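Local coordinates for putative alpha-galactosidase/melibiase (Bacteroides fragilis, PDB 4OGZ), which probably hydrolyses terminal, non-reducing alpha-D-galactose residues from alpha-galactosides, as a member of glycoside hydrolase family 27, at residues R274-I279 with L297-I302; P424-L429 with G457-L462; Y443-G448 with C467-C472. All blocks are in the same frame, centred on the assembly; numbering follows the deposited sequence. Where two conformers were deposited one is given.

Contact 1 of 3, residues R274-I279 with L297-I302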
loop_
_atom_site.group_PDB
_atom_site.type_symbol
_atom_site.label_atom_id
_atom_site.label_comp_id
_atom_site.label_asym_id
_atom_site.label_seq_id
_atom_site.Cartn_x
_atom_site.Cartn_y
_atom_site.Cartn_z
ATOM N N ARG A 274 -6.798 -9.664 2.170
ATOM C CA ARG A 274 -7.723 -8.932 3.018
ATOM C C ARG A 274 -8.069 -9.733 4.260
ATOM O O ARG A 274 -8.366 -10.912 4.175
ATOM C CB ARG A 274 -8.951 -8.584 2.184
ATOM C CG ARG A 274 -8.636 -7.428 1.226
ATOM C CD ARG A 274 -8.974 -6.033 1.799
ATOM N NE ARG A 274 -10.325 -6.030 2.350
ATOM C CZ ARG A 274 -11.484 -5.770 1.695
ATOM N NH1 ARG A 274 -11.539 -5.374 0.413
ATOM N NH2 ARG A 274 -12.622 -5.920 2.356
ATOM N N VAL A 275 -7.971 -9.100 5.424
ATOM C CA VAL A 275 -8.219 -9.776 6.696
ATOM C C VAL A 275 -9.630 -9.493 7.235
ATOM O O VAL A 275 -10.067 -10.163 8.139
ATOM C CB VAL A 275 -7.163 -9.426 7.758
ATOM C CG1 VAL A 275 -5.782 -9.877 7.288
ATOM C CG2 VAL A 275 -7.141 -7.937 8.091
ATOM N N SER A 276 -10.346 -8.565 6.627
ATOM C CA SER A 276 -11.652 -8.115 7.151
ATOM C C SER A 276 -12.638 -7.812 6.041
ATOM O O SER A 276 -12.280 -7.767 4.874
ATOM C CB SER A 276 -11.485 -6.826 7.954
ATOM O OG SER A 276 -11.151 -5.702 7.089
ATOM N N GLY A 277 -13.889 -7.549 6.413
ATOM C CA GLY A 277 -14.857 -7.013 5.484
ATOM C C GLY A 277 -14.524 -5.569 5.136
ATOM O O GLY A 277 -13.576 -4.968 5.670
ATOM N N ASP A 278 -15.306 -5.001 4.223
ATOM C CA ASP A 278 -14.945 -3.717 3.631
ATOM C C ASP A 278 -14.937 -2.579 4.639
ATOM O O ASP A 278 -15.819 -2.488 5.491
ATOM C CB ASP A 278 -15.895 -3.336 2.543
ATOM C CG ASP A 278 -15.769 -4.195 1.288
ATOM O OD1 ASP A 278 -14.852 -5.048 1.079
ATOM O OD2 ASP A 278 -16.656 -3.961 0.464
ATOM N N ILE A 279 -13.902 -1.740 4.524
ATOM C CA ILE A 279 -13.704 -0.625 5.414
ATOM C C ILE A 279 -14.744 0.446 5.108
ATOM O O ILE A 279 -15.176 0.639 3.969
ATOM C CB ILE A 279 -12.274 -0.044 5.314
ATOM C CG1 ILE A 279 -11.980 0.916 6.477
ATOM C CG2 ILE A 279 -12.050 0.658 3.980
ATOM C CD1 ILE A 279 -10.538 1.408 6.521
ATOM N N LEU A 297 -11.482 0.944 14.059
ATOM C CA LEU A 297 -11.132 0.213 15.296
ATOM C C LEU A 297 -11.465 -1.269 15.217
ATOM O O LEU A 297 -10.787 -2.092 15.787
ATOM C CB LEU A 297 -11.833 0.803 16.512
ATOM C CG LEU A 297 -11.417 2.213 16.970
ATOM C CD1 LEU A 297 -12.112 2.591 18.283
ATOM C CD2 LEU A 297 -9.904 2.305 17.095
ATOM N N ASN A 298 -12.512 -1.609 14.487
ATOM C CA ASN A 298 -12.877 -3.024 14.325
ATOM C C ASN A 298 -11.805 -3.771 13.545
ATOM O O ASN A 298 -11.436 -4.883 13.896
ATOM C CB ASN A 298 -14.232 -3.132 13.633
ATOM C CG ASN A 298 -15.260 -2.183 14.226
ATOM O OD1 ASN A 298 -15.497 -1.075 13.719
ATOM N ND2 ASN A 298 -15.823 -2.580 15.343
ATOM N N ILE A 299 -11.280 -3.121 12.512
ATOM C CA ILE A 299 -10.237 -3.711 11.691
ATOM C C ILE A 299 -8.945 -3.906 12.509
ATOM O O ILE A 299 -8.265 -4.931 12.367
ATOM C CB ILE A 299 -10.025 -2.892 10.395
ATOM C CG1 ILE A 299 -11.248 -3.054 9.487
ATOM C CG2 ILE A 299 -8.799 -3.350 9.642
ATOM C CD1 ILE A 299 -11.233 -2.178 8.238
ATOM N N LEU A 300 -8.605 -2.955 13.376
ATOM C CA LEU A 300 -7.439 -3.149 14.276
ATOM C C LEU A 300 -7.547 -4.412 15.134
ATOM O O LEU A 300 -6.564 -5.188 15.275
ATOM C CB LEU A 300 -7.224 -1.917 15.176
ATOM C CG LEU A 300 -6.888 -0.597 14.504
ATOM C CD1 LEU A 300 -6.605 0.416 15.620
ATOM C CD2 LEU A 300 -5.720 -0.658 13.541
ATOM N N GLU A 301 -8.731 -4.634 15.688
ATOM C CA GLU A 301 -9.017 -5.825 16.503
ATOM C C GLU A 301 -8.745 -7.077 15.716
ATOM O O GLU A 301 -8.140 -7.978 16.228
ATOM C CB GLU A 301 -10.478 -5.879 16.989
ATOM C CG GLU A 301 -10.966 -4.699 17.799
ATOM C CD GLU A 301 -10.207 -4.460 19.112
ATOM O OE1 GLU A 301 -9.551 -5.400 19.652
ATOM O OE2 GLU A 301 -10.273 -3.302 19.609
ATOM N N ILE A 302 -9.145 -7.112 14.448
ATOM C CA ILE A 302 -8.923 -8.292 13.610
ATOM C C ILE A 302 -7.464 -8.494 13.291
ATOM O O ILE A 302 -6.968 -9.615 13.278
ATOM C CB ILE A 302 -9.730 -8.239 12.297
ATOM C CG1 ILE A 302 -11.246 -8.332 12.621
ATOM C CG2 ILE A 302 -9.333 -9.376 11.359
ATOM C CD1 ILE A 302 -12.170 -7.781 11.560
#
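I299 and I302, one helical turn apart, lean on the loop V275-I279. I299 does most of the touching with one methyl. Its CD1 lies 3.6 Å from I279 CG1, and the two side chains cross at about a right angle. I299 CG1 also meets S276 OG at 3.6 Å. With CG1 anti to its own carbonyl carbon (chi1 -69°) and the chain extended to CD1, I299 reaches between S276 and I279. I302 takes the same first torsion. Its CD1 rests on S276 CB at 3.8 Å, and its CG2 approaches the backbone O of V275. No hydrogen bond joins the two segments. The setting is the TIM barrel: the loop follows barrel strand 272-274, and helix 296-303 comes next in the chain. The loop holds its own shape. R274 NH2 forms a salt bridge with D278 OD1 at 2.7 Å, in the guanidinium plane and on the anti lone pair of the carboxylate oxygen. The same nitrogen donates to S276 O. S276 OG donates to G277 O at 2.9 Å, so the hydroxyl beside I299 has an acceptor within its own loop. W351 of helix 341-353 touches both I279 and I299.

Contact 2 of 3, residues P424-L429 with G457-L462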
loop_
_atom_site.group_PDB
_atom_site.type_symbol
_atom_site.label_atom_id
_atom_site.label_comp_id
_atom_site.label_asym_id
_atom_site.label_seq_id
_atom_site.Cartn_x
_atom_site.Cartn_y
_atom_site.Cartn_z
ATOM N N PRO A 424 -10.148 12.080 26.854
ATOM C CA PRO A 424 -8.692 12.107 26.939
ATOM C C PRO A 424 -8.191 10.923 27.738
ATOM O O PRO A 424 -8.887 10.463 28.620
ATOM C CB PRO A 424 -8.385 13.420 27.680
ATOM C CG PRO A 424 -9.649 13.813 28.354
ATOM C CD PRO A 424 -10.778 13.210 27.563
ATOM N N VAL A 425 -6.983 10.458 27.448
ATOM C CA VAL A 425 -6.384 9.309 28.132
ATOM C C VAL A 425 -4.896 9.529 28.439
ATOM O O VAL A 425 -4.188 10.096 27.634
ATOM C CB VAL A 425 -6.513 8.056 27.221
ATOM C CG1 VAL A 425 -5.533 6.954 27.587
ATOM C CG2 VAL A 425 -7.937 7.515 27.227
ATOM N N ASP A 426 -4.439 9.041 29.585
ATOM C CA ASP A 426 -3.026 8.993 29.945
ATOM C C ASP A 426 -2.446 7.582 29.712
ATOM O O ASP A 426 -3.058 6.572 30.063
ATOM C CB ASP A 426 -2.836 9.383 31.400
ATOM C CG ASP A 426 -3.163 10.850 31.675
ATOM O OD1 ASP A 426 -3.235 11.662 30.718
ATOM O OD2 ASP A 426 -3.349 11.211 32.859
ATOM N N VAL A 427 -1.267 7.513 29.109
ATOM C CA VAL A 427 -0.601 6.233 28.878
ATOM C C VAL A 427 0.827 6.330 29.396
ATOM O O VAL A 427 1.607 7.132 28.886
ATOM C CB VAL A 427 -0.556 5.866 27.387
ATOM C CG1 VAL A 427 0.160 4.521 27.193
ATOM C CG2 VAL A 427 -1.946 5.833 26.794
ATOM N N GLU A 428 1.173 5.548 30.422
ATOM C CA GLU A 428 2.520 5.660 30.964
ATOM C C GLU A 428 3.451 4.875 30.066
ATOM O O GLU A 428 3.131 3.770 29.633
ATOM C CB GLU A 428 2.635 5.165 32.393
ATOM C CG GLU A 428 3.759 5.908 33.101
ATOM C CD GLU A 428 4.345 5.159 34.271
ATOM O OE1 GLU A 428 3.617 4.950 35.266
ATOM O OE2 GLU A 428 5.546 4.818 34.202
ATOM N N LEU A 429 4.587 5.483 29.746
ATOM C CA LEU A 429 5.583 4.859 28.904
ATOM C C LEU A 429 6.861 4.816 29.700
ATOM O O LEU A 429 7.279 5.829 30.242
ATOM C CB LEU A 429 5.758 5.666 27.643
ATOM C CG LEU A 429 6.182 5.002 26.362
ATOM C CD1 LEU A 429 5.352 3.744 26.128
ATOM C CD2 LEU A 429 6.021 5.986 25.205
ATOM N N GLY A 457 11.052 7.584 31.437
ATOM C CA GLY A 457 9.688 7.465 30.945
ATOM C C GLY A 457 8.817 8.616 31.389
ATOM O O GLY A 457 9.234 9.446 32.177
ATOM N N TRP A 458 7.616 8.687 30.838
ATOM C CA TRP A 458 6.716 9.810 31.091
ATOM C C TRP A 458 5.289 9.381 30.777
ATOM O O TRP A 458 5.072 8.276 30.294
ATOM C CB TRP A 458 7.131 11.051 30.258
ATOM C CG TRP A 458 6.859 10.923 28.777
ATOM C CD1 TRP A 458 5.815 11.471 28.090
ATOM C CD2 TRP A 458 7.622 10.182 27.815
ATOM N NE1 TRP A 458 5.892 11.137 26.776
ATOM C CE2 TRP A 458 6.987 10.334 26.581
ATOM C CE3 TRP A 458 8.790 9.412 27.879
ATOM C CZ2 TRP A 458 7.466 9.749 25.412
ATOM C CZ3 TRP A 458 9.264 8.824 26.716
ATOM C CH2 TRP A 458 8.599 9.003 25.496
ATOM N N VAL A 459 4.333 10.253 31.078
ATOM C CA VAL A 459 2.925 9.999 30.797
ATOM C C VAL A 459 2.588 10.631 29.474
ATOM O O VAL A 459 2.749 11.816 29.313
ATOM C CB VAL A 459 1.995 10.566 31.900
ATOM C CG1 VAL A 459 0.528 10.522 31.450
ATOM C CG2 VAL A 459 2.183 9.813 33.224
ATOM N N VAL A 460 2.160 9.825 28.521
ATOM C CA VAL A 460 1.713 10.328 27.236
ATOM C C VAL A 460 0.266 10.768 27.408
ATOM O O VAL A 460 -0.544 10.008 27.936
ATOM C CB VAL A 460 1.819 9.245 26.144
ATOM C CG1 VAL A 460 1.224 9.743 24.837
ATOM C CG2 VAL A 460 3.273 8.812 25.939
ATOM N N LYS A 461 -0.062 11.989 26.994
ATOM C CA LYS A 461 -1.430 12.466 27.092
ATOM C C LYS A 461 -2.041 12.453 25.713
ATOM O O LYS A 461 -1.507 13.070 24.776
ATOM C CB LYS A 461 -1.462 13.868 27.678
ATOM C CG LYS A 461 -1.224 13.880 29.172
ATOM C CD LYS A 461 -0.429 15.091 29.611
ATOM C CE LYS A 461 -0.204 15.049 31.111
ATOM N NZ LYS A 461 0.953 15.893 31.517
ATOM N N LEU A 462 -3.158 11.748 25.577
ATOM C CA LEU A 462 -3.779 11.589 24.289
ATOM C C LEU A 462 -5.128 12.238 24.313
ATOM O O LEU A 462 -5.934 11.953 25.193
ATOM C CB LEU A 462 -3.915 10.097 23.932
ATOM C CG LEU A 462 -2.615 9.303 23.842
ATOM C CD1 LEU A 462 -2.923 7.844 23.545
ATOM C CD2 LEU A 462 -1.705 9.881 22.769
#
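Six backbone hydrogen bonds join V425-L429 to W458-L462 as an antiparallel pair. V425 with L462, V427 with V460 and L429 with W458 are the hydrogen-bonded pairs, and each gives and takes one bond. The bond from L462 N to V425 O is 2.8 Å long. The bond from W458 N to L429 O is more bent, at 137°. Between these pairs, D426 CA sends a CA-H...O contact to V460 O at 3.4 Å.

The two faces differ. On the buried one, L429 CD2 lies 4.0 Å from both W458 CH2 and V460 CG2. The indole reaches L429 because W458 CG sits between its backbone N and carbonyl carbon (chi1 72°), and the two side chains then run alongside each other. V427 CG2 meets L462 CD1 at 3.9 Å. On the exposed face, D426 CB packs on V459 CG1 at 3.6 Å. D426 and K461 lie side by side, with D426 OD1 3.4 Å from K461 CG.

Further out, F470 stacks edge-to-face with W458. The two strands pack over the larger sheet of the C-terminal beta sandwich, through Y401 and V403 of strand 401-407 and F470 of strand 467-472.

K461 NZ stays 6.0 Å from D426 OD1, so any attraction between these charges is probably weak. Main-chain bonds and apolar packing carry the pairing.

Contact 3 of 3, residues Y443-G448 with C467-C472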
loop_
_atom_site.group_PDB
_atom_site.type_symbol
_atom_site.label_atom_id
_atom_site.label_comp_id
_atom_site.label_asym_id
_atom_site.label_seq_id
_atom_site.Cartn_x
_atom_site.Cartn_y
_atom_site.Cartn_z
ATOM N N TYR A 443 12.025 10.176 19.297
ATOM C CA TYR A 443 11.660 11.089 18.235
ATOM C C TYR A 443 10.145 11.021 18.016
ATOM O O TYR A 443 9.580 9.943 17.848
ATOM C CB TYR A 443 12.435 10.713 16.979
ATOM C CG TYR A 443 12.117 11.552 15.774
ATOM C CD1 TYR A 443 12.664 12.824 15.625
ATOM C CD2 TYR A 443 11.265 11.071 14.778
ATOM C CE1 TYR A 443 12.367 13.603 14.526
ATOM C CE2 TYR A 443 10.973 11.840 13.668
ATOM C CZ TYR A 443 11.518 13.110 13.554
ATOM O OH TYR A 443 11.214 13.868 12.453
ATOM N N ASP A 444 9.498 12.166 18.055
ATOM C CA ASP A 444 8.043 12.269 17.834
ATOM C C ASP A 444 7.801 12.428 16.336
ATOM O O ASP A 444 8.132 13.436 15.745
ATOM C CB ASP A 444 7.462 13.412 18.644
ATOM C CG ASP A 444 5.958 13.513 18.533
ATOM O OD1 ASP A 444 5.390 13.239 17.454
ATOM O OD2 ASP A 444 5.347 13.881 19.546
ATOM N N VAL A 445 7.247 11.382 15.744
ATOM C CA VAL A 445 7.039 11.252 14.307
ATOM C C VAL A 445 5.888 12.107 13.765
ATOM O O VAL A 445 5.864 12.440 12.586
ATOM C CB VAL A 445 6.791 9.753 13.992
ATOM C CG1 VAL A 445 6.103 9.529 12.647
ATOM C CG2 VAL A 445 8.102 9.008 14.063
ATOM N N ILE A 446 4.932 12.455 14.609
ATOM C CA ILE A 446 3.802 13.277 14.180
ATOM C C ILE A 446 4.200 14.743 14.264
ATOM O O ILE A 446 3.798 15.538 13.429
ATOM C CB ILE A 446 2.554 13.032 15.045
ATOM C CG1 ILE A 446 2.143 11.542 15.008
ATOM C CG2 ILE A 446 1.393 13.922 14.602
ATOM C CD1 ILE A 446 1.606 11.080 13.673
ATOM N N GLU A 447 4.969 15.103 15.285
ATOM C CA GLU A 447 5.492 16.469 15.395
ATOM C C GLU A 447 6.735 16.697 14.569
ATOM O O GLU A 447 7.107 17.840 14.352
ATOM C CB GLU A 447 5.840 16.822 16.844
ATOM C CG GLU A 447 4.777 17.622 17.545
ATOM C CD GLU A 447 3.511 16.833 17.689
ATOM O OE1 GLU A 447 3.593 15.667 18.128
ATOM O OE2 GLU A 447 2.440 17.376 17.357
ATOM N N GLY A 448 7.414 15.634 14.156
ATOM C CA GLY A 448 8.758 15.759 13.595
ATOM C C GLY A 448 9.751 16.455 14.532
ATOM O O GLY A 448 10.392 17.423 14.142
ATOM N N CYS A 467 -3.442 9.375 18.153
ATOM C CA CYS A 467 -2.366 8.436 18.222
ATOM C C CYS A 467 -1.103 9.252 18.298
ATOM O O CYS A 467 -0.990 10.241 17.611
ATOM C CB CYS A 467 -2.351 7.542 16.985
ATOM S SG CYS A 467 -1.143 6.184 17.114
ATOM N N LYS A 468 -0.159 8.868 19.154
ATOM C CA LYS A 468 1.167 9.433 19.105
ATOM C C LYS A 468 2.121 8.310 18.705
ATOM O O LYS A 468 1.957 7.152 19.144
ATOM C CB LYS A 468 1.547 10.069 20.447
ATOM C CG LYS A 468 0.923 11.445 20.660
ATOM C CD LYS A 468 1.424 12.129 21.934
ATOM C CE LYS A 468 1.351 13.647 21.895
ATOM N NZ LYS A 468 0.015 14.135 22.335
ATOM N N VAL A 469 3.079 8.633 17.836
ATOM C CA VAL A 469 4.054 7.652 17.353
ATOM C C VAL A 469 5.455 8.154 17.664
ATOM O O VAL A 469 5.814 9.305 17.330
ATOM C CB VAL A 469 3.920 7.391 15.837
ATOM C CG1 VAL A 469 4.981 6.415 15.357
ATOM C CG2 VAL A 469 2.541 6.841 15.503
ATOM N N PHE A 470 6.219 7.312 18.348
ATOM C CA PHE A 470 7.550 7.669 18.768
ATOM C C PHE A 470 8.504 6.666 18.221
ATOM O O PHE A 470 8.212 5.480 18.274
ATOM C CB PHE A 470 7.700 7.644 20.295
ATOM C CG PHE A 470 6.725 8.511 21.012
ATOM C CD1 PHE A 470 6.869 9.886 21.019
ATOM C CD2 PHE A 470 5.639 7.950 21.673
ATOM C CE1 PHE A 470 5.973 10.681 21.699
ATOM C CE2 PHE A 470 4.745 8.752 22.362
ATOM C CZ PHE A 470 4.916 10.120 22.371
ATOM N N ILE A 471 9.677 7.115 17.781
ATOM C CA ILE A 471 10.782 6.189 17.498
ATOM C C ILE A 471 11.820 6.257 18.621
ATOM O O ILE A 471 12.310 7.317 18.955
ATOM C CB ILE A 471 11.398 6.512 16.141
ATOM C CG1 ILE A 471 10.375 6.151 15.065
ATOM C CG2 ILE A 471 12.691 5.749 15.933
ATOM C CD1 ILE A 471 10.806 6.513 13.676
ATOM N N CYS A 472 12.166 5.088 19.170
ATOM C CA CYS A 472 12.797 4.976 20.479
ATOM C C CYS A 472 14.036 4.160 20.368
ATOM O O CYS A 472 14.000 3.018 19.917
ATOM C CB CYS A 472 11.850 4.280 21.463
ATOM S SG CYS A 472 10.296 5.206 21.758
HETATM O O HOH W 1 3.455 11.491 17.811
#
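Y443 and I471 form a hydrogen-bonded antiparallel pair. Y443 N donates to I471 O at 2.9 Å, and I471 N donates back to Y443 O at 2.8 Å. Y443 O also receives a CA-H...O contact from F470 and lies at the edge of the F470 ring. Two residues on, V445 N donates to V469 O at 3.0 Å. The strand then turns away, and a water takes over the pairing. It accepts from V469 N and donates to D444 OD1 at 2.6 Å.

That carboxylate oxygen is the hub of the turn. With CG anti to the backbone N (chi1 -176°), D444 puts OD1 over the next turn of chain. It accepts from I446 N in an Asx turn, nearly along the C-O axis. It also accepts from E447 N, 2.9 Å away and above the carboxylate plane. D444 OD2 approaches F470 CE1, the carboxylate and ring planes 75° apart. The Y443 hydroxyl is hydrogen-bonded to D379 OD2, and V445 O accepts from N377 ND2.

Apolar groups fill the opposite face. V445 CG2 meets I471 CD1 at 3.7 Å, and V445 CB packs on V469 CG1.

Strand 467-472 is an inner strand of the C-terminal sandwich, lying between 442-444 and 413-419. L380 touches V445, I383 touches V469 and A349 also meets V469, so this face of the sheet rests on helices 378-384 and 341-353.

From the N terminus, contact 1 comes first. It closes the excursion from barrel strand 272-274 to helix 296-303 and is complete before the others begin. Contacts 2 and 3 follow in the C-terminal beta sandwich, and they cross: 424-429, 443-448, 457-462 and 467-472 alternate between them. Contact 2 builds a two-stranded sheet, and contact 3 pairs strands of the larger one. The two touch directly, where V460 CG2 packs on F470 CE2 at 3.9 Å. Contact 1 touches neither, its nearest atoms about 8 Å from contact 3. Helix 341-353 borders contacts 1 and 3, linking barrel and sandwich.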